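Local coordinates for xyloglucan-specific endo-beta-1,4-glucanase GH12 (Aspergillus niveus, PDB 4NPR), which probably cleaves the internal beta-1,4-glucosidic linkages of xyloglucan, retaining the beta configuration, as a family 12 glycoside hydrolase with a beta-jelly-roll fold, at residues N116-S128 and Y137-A149. Residues are numbered along the deposited sequence; the frame is centred on the assembly and turned at random.
Sequences NIVADVAYDMFLS and YEIMVWLGALGGA
Asp120 lies across one face of the Trp142 indole in the antiparallel hairpin of strands 117-128 and 137-146. Its CB stands 3.5 Å from the centroid of the six-membered ring, a CH-pi contact. CG sits between the backbone N and carbonyl carbon (chi1 70°), which carries the carboxylate over the indole, OD2 3.2 Å from Trp142 CZ2. Trp142 NE1 makes a weak but straight bond to Met140 SD, while Met140, bent at chi3 (70°), brings CE within 4.0 Å of Ala122 CB. Further along this face Glu138, extended, runs alongside the Phe126 ring, with Glu138 CG 3.4 Å from Phe126 CE1. On the other face Met125 CE reaches the CG2 methyls of Ile139 and Val141, Leu127 CD1 meets Ile139 CD1, and the Tyr123 ring turns an edge to Val141 O while its hydroxyl bonds Ser106. Paired backbone bonds are interrupted by a classic bulge, where Val121 O accepts from Leu143 N (2.9 Å) and weakly from Gly144 N. Beyond it, Leu146 O takes Ala119 N and Ala149 N from opposite faces of its plane, tying the type I' turn back to the strand. Largely apolar groups thus fill the face toward strand 105-113 of the other jelly-roll sheet, whereas the other carries Asp120, Asp124 and Glu138 among Trp142, Phe126 and Met140, consistent with the glucan-binding cleft of family 12 enzymes.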
loop_
_atom_site.group_PDB
_atom_site.type_symbol
_atom_site.label_atom_id
_atom_site.label_comp_id
_atom_site.label_asym_id
_atom_site.label_seq_id
_atom_site.Cartn_x
_atom_site.Cartn_y
_atom_site.Cartn_z
ATOM N N ASN A 116 6.882 1.612 20.157
ATOM C CA ASN A 116 5.708 0.725 20.131
ATOM C C ASN A 116 4.898 0.760 18.843
ATOM O O ASN A 116 3.689 0.959 18.861
ATOM C CB ASN A 116 4.791 1.009 21.335
ATOM C CG ASN A 116 5.570 1.113 22.639
ATOM O OD1 ASN A 116 6.360 0.227 22.996
ATOM N ND2 ASN A 116 5.369 2.220 23.361
ATOM N N ILE A 117 5.556 0.538 17.724
ATOM C CA ILE A 117 4.899 0.667 16.405
ATOM C C ILE A 117 4.019 -0.526 16.004
ATOM O O ILE A 117 4.457 -1.667 16.084
ATOM C CB ILE A 117 5.932 0.937 15.295
ATOM C CG1 ILE A 117 6.443 2.382 15.400
ATOM C CG2 ILE A 117 5.301 0.818 13.924
ATOM C CD1 ILE A 117 7.774 2.644 14.709
ATOM N N VAL A 118 2.783 -0.239 15.584
ATOM C CA VAL A 118 1.881 -1.228 15.001
ATOM C C VAL A 118 1.377 -0.568 13.713
ATOM O O VAL A 118 0.734 0.452 13.750
ATOM C CB VAL A 118 0.688 -1.559 15.945
ATOM C CG1 VAL A 118 -0.196 -2.681 15.379
ATOM C CG2 VAL A 118 1.177 -1.904 17.341
ATOM N N ALA A 119 1.718 -1.154 12.573
ATOM C CA ALA A 119 1.629 -0.493 11.260
ATOM C C ALA A 119 2.013 -1.500 10.242
ATOM O O ALA A 119 2.735 -2.438 10.553
ATOM C CB ALA A 119 2.603 0.666 11.162
ATOM N N ASP A 120 1.501 -1.326 9.040
ATOM C CA ASP A 120 2.010 -2.039 7.871
ATOM C C ASP A 120 2.613 -1.082 6.852
ATOM O O ASP A 120 2.381 0.132 6.918
ATOM C CB ASP A 120 0.944 -2.958 7.215
ATOM C CG ASP A 120 -0.172 -2.201 6.515
ATOM O OD1 ASP A 120 0.065 -1.407 5.578
ATOM O OD2 ASP A 120 -1.327 -2.440 6.881
ATOM N N VAL A 121 3.445 -1.658 5.971
ATOM C CA VAL A 121 4.013 -0.993 4.813
ATOM C C VAL A 121 3.616 -1.834 3.614
ATOM O O VAL A 121 3.930 -3.000 3.549
ATOM C CB VAL A 121 5.553 -0.880 4.883
ATOM C CG1 VAL A 121 6.078 -0.005 3.742
ATOM C CG2 VAL A 121 5.998 -0.315 6.229
ATOM N N ALA A 122 2.951 -1.222 2.640
ATOM C CA ALA A 122 2.157 -1.957 1.701
ATOM C C ALA A 122 1.963 -1.172 0.418
ATOM O O ALA A 122 1.830 0.071 0.449
ATOM C CB ALA A 122 0.806 -2.260 2.325
ATOM N N TYR A 123 2.027 -1.918 -0.694
ATOM C CA TYR A 123 1.351 -1.580 -1.919
ATOM C C TYR A 123 -0.115 -1.917 -1.731
ATOM O O TYR A 123 -0.454 -2.910 -1.075
ATOM C CB TYR A 123 1.825 -2.374 -3.138
ATOM C CG TYR A 123 3.249 -2.193 -3.521
ATOM C CD1 TYR A 123 4.263 -2.931 -2.894
ATOM C CD2 TYR A 123 3.603 -1.314 -4.507
ATOM C CE1 TYR A 123 5.595 -2.769 -3.245
ATOM C CE2 TYR A 123 4.924 -1.156 -4.892
ATOM C CZ TYR A 123 5.927 -1.867 -4.248
ATOM O OH TYR A 123 7.261 -1.712 -4.646
ATOM N N ASP A 124 -0.955 -1.067 -2.340
ATOM C CA ASP A 124 -2.377 -1.239 -2.478
ATOM C C ASP A 124 -2.795 -1.010 -3.942
ATOM O O ASP A 124 -2.747 0.104 -4.435
ATOM C CB ASP A 124 -3.057 -0.234 -1.580
ATOM C CG ASP A 124 -4.319 -0.765 -0.975
ATOM O OD1 ASP A 124 -4.642 -1.951 -1.208
ATOM O OD2 ASP A 124 -4.985 -0.003 -0.248
ATOM N N MET A 125 -3.178 -2.076 -4.634
ATOM C CA MET A 125 -3.567 -2.023 -6.027
ATOM C C MET A 125 -5.004 -2.501 -6.209
ATOM O O MET A 125 -5.410 -3.524 -5.667
ATOM C CB MET A 125 -2.658 -2.904 -6.841
ATOM C CG MET A 125 -1.201 -2.526 -6.736
ATOM S SD MET A 125 -0.241 -3.720 -7.678
ATOM C CE MET A 125 -0.029 -4.981 -6.429
ATOM N N PHE A 126 -5.754 -1.774 -7.017
ATOM C CA PHE A 126 -7.178 -1.919 -7.094
ATOM C C PHE A 126 -7.607 -2.294 -8.503
ATOM O O PHE A 126 -7.067 -1.752 -9.479
ATOM C CB PHE A 126 -7.785 -0.595 -6.705
ATOM C CG PHE A 126 -7.685 -0.301 -5.247
ATOM C CD1 PHE A 126 -8.575 -0.882 -4.358
ATOM C CD2 PHE A 126 -6.673 0.518 -4.758
ATOM C CE1 PHE A 126 -8.484 -0.629 -3.005
ATOM C CE2 PHE A 126 -6.582 0.799 -3.416
ATOM C CZ PHE A 126 -7.490 0.218 -2.522
ATOM N N LEU A 127 -8.553 -3.242 -8.601
ATOM C CA LEU A 127 -9.135 -3.631 -9.869
ATOM C C LEU A 127 -10.576 -3.201 -10.010
ATOM O O LEU A 127 -11.276 -2.975 -9.001
ATOM C CB LEU A 127 -9.096 -5.117 -10.013
ATOM C CG LEU A 127 -7.690 -5.635 -9.907
ATOM C CD1 LEU A 127 -7.705 -7.145 -10.039
ATOM C CD2 LEU A 127 -6.871 -4.997 -10.995
ATOM N N SER A 128 -11.022 -3.073 -11.264
ATOM C CA SER A 128 -12.423 -2.795 -11.557
ATOM C C SER A 128 -12.832 -3.390 -12.886
ATOM O O SER A 128 -11.969 -3.716 -13.719
ATOM C CB SER A 128 -12.717 -1.323 -11.521
ATOM O OG SER A 128 -14.117 -1.160 -11.422
ATOM N N TYR A 137 -11.916 -5.544 -6.574
ATOM C CA TYR A 137 -10.791 -6.216 -5.973
ATOM C C TYR A 137 -9.759 -5.299 -5.386
ATOM O O TYR A 137 -9.523 -4.183 -5.833
ATOM C CB TYR A 137 -10.097 -7.109 -6.982
ATOM C CG TYR A 137 -10.857 -8.344 -7.278
ATOM C CD1 TYR A 137 -10.805 -9.426 -6.417
ATOM C CD2 TYR A 137 -11.643 -8.432 -8.410
ATOM C CE1 TYR A 137 -11.512 -10.586 -6.689
ATOM C CE2 TYR A 137 -12.347 -9.595 -8.714
ATOM C CZ TYR A 137 -12.280 -10.673 -7.845
ATOM O OH TYR A 137 -13.006 -11.820 -8.124
ATOM N N GLU A 138 -9.107 -5.809 -4.374
ATOM C CA GLU A 138 -7.983 -5.123 -3.841
ATOM C C GLU A 138 -6.884 -6.123 -3.608
ATOM O O GLU A 138 -7.130 -7.192 -3.044
ATOM C CB GLU A 138 -8.348 -4.400 -2.531
ATOM C CG GLU A 138 -7.171 -3.624 -1.926
ATOM C CD GLU A 138 -7.500 -2.988 -0.581
ATOM O OE1 GLU A 138 -8.620 -3.167 -0.035
ATOM O OE2 GLU A 138 -6.616 -2.306 -0.041
ATOM N N ILE A 139 -5.680 -5.750 -4.033
ATOM C CA ILE A 139 -4.490 -6.545 -3.803
ATOM C C ILE A 139 -3.443 -5.750 -3.021
ATOM O O ILE A 139 -3.014 -4.661 -3.414
ATOM C CB ILE A 139 -3.904 -6.998 -5.121
ATOM C CG1 ILE A 139 -4.842 -7.995 -5.781
ATOM C CG2 ILE A 139 -2.560 -7.673 -4.907
ATOM C CD1 ILE A 139 -5.901 -7.360 -6.630
ATOM N N MET A 140 -3.036 -6.290 -1.893
ATOM C CA MET A 140 -2.050 -5.628 -1.084
ATOM C C MET A 140 -0.795 -6.478 -1.061
ATOM O O MET A 140 -0.846 -7.705 -1.071
ATOM C CB MET A 140 -2.532 -5.420 0.347
ATOM C CG MET A 140 -3.933 -4.871 0.503
ATOM S SD MET A 140 -4.145 -4.042 2.118
ATOM C CE MET A 140 -3.164 -2.540 2.035
ATOM N N VAL A 141 0.336 -5.798 -0.986
ATOM C CA VAL A 141 1.596 -6.467 -0.847
ATOM C C VAL A 141 2.312 -5.800 0.283
ATOM O O VAL A 141 2.735 -4.651 0.172
ATOM C CB VAL A 141 2.419 -6.420 -2.142
ATOM C CG1 VAL A 141 3.726 -7.137 -1.917
ATOM C CG2 VAL A 141 1.625 -7.067 -3.286
ATOM N N TRP A 142 2.394 -6.531 1.385
ATOM C CA TRP A 142 2.982 -6.033 2.614
ATOM C C TRP A 142 4.475 -6.377 2.633
ATOM O O TRP A 142 4.876 -7.539 2.717
ATOM C CB TRP A 142 2.299 -6.658 3.820
ATOM C CG TRP A 142 0.880 -6.241 4.076
ATOM C CD1 TRP A 142 -0.083 -5.894 3.147
ATOM C CD2 TRP A 142 0.247 -6.164 5.336
ATOM N NE1 TRP A 142 -1.259 -5.572 3.770
ATOM C CE2 TRP A 142 -1.086 -5.740 5.119
ATOM C CE3 TRP A 142 0.670 -6.396 6.635
ATOM C CZ2 TRP A 142 -1.984 -5.535 6.173
ATOM C CZ3 TRP A 142 -0.229 -6.184 7.697
ATOM C CH2 TRP A 142 -1.526 -5.768 7.461
ATOM N N LEU A 143 5.313 -5.351 2.587
ATOM C CA LEU A 143 6.737 -5.574 2.842
ATOM C C LEU A 143 7.047 -5.562 4.323
ATOM O O LEU A 143 8.125 -6.028 4.763
ATOM C CB LEU A 143 7.558 -4.533 2.093
ATOM C CG LEU A 143 7.285 -4.560 0.604
ATOM C CD1 LEU A 143 8.208 -3.563 -0.011
ATOM C CD2 LEU A 143 7.448 -5.933 -0.058
ATOM N N GLY A 144 6.092 -5.034 5.087
ATOM C CA GLY A 144 6.306 -4.755 6.512
ATOM C C GLY A 144 5.049 -5.022 7.292
ATOM O O GLY A 144 3.997 -4.507 6.945
ATOM N N ALA A 145 5.172 -5.863 8.330
ATOM C CA ALA A 145 4.117 -6.101 9.325
ATOM C C ALA A 145 4.674 -5.883 10.735
ATOM O O ALA A 145 5.126 -6.807 11.401
ATOM C CB ALA A 145 3.559 -7.498 9.185
ATOM N N LEU A 146 4.570 -4.650 11.200
ATOM C CA LEU A 146 5.164 -4.262 12.444
ATOM C C LEU A 146 4.194 -4.361 13.608
ATOM O O LEU A 146 3.011 -4.032 13.478
ATOM C CB LEU A 146 5.705 -2.833 12.289
ATOM C CG LEU A 146 6.587 -2.581 11.057
ATOM C CD1 LEU A 146 7.231 -1.224 11.227
ATOM C CD2 LEU A 146 7.672 -3.628 10.918
ATOM N N GLY A 147 4.704 -4.839 14.733
ATOM C CA GLY A 147 4.012 -4.825 16.016
ATOM C C GLY A 147 2.643 -5.456 16.158
ATOM O O GLY A 147 1.897 -5.128 17.093
ATOM N N GLY A 148 2.295 -6.358 15.249
ATOM C CA GLY A 148 1.029 -7.083 15.340
ATOM C C GLY A 148 0.026 -6.759 14.245
ATOM O O GLY A 148 -1.022 -7.412 14.128
ATOM N N ALA A 149 0.339 -5.755 13.436
ATOM C CA ALA A 149 -0.551 -5.346 12.369
ATOM C C ALA A 149 -1.050 -6.567 11.583
ATOM O O ALA A 149 -0.257 -7.415 11.160
ATOM C CB ALA A 149 0.164 -4.360 11.461
#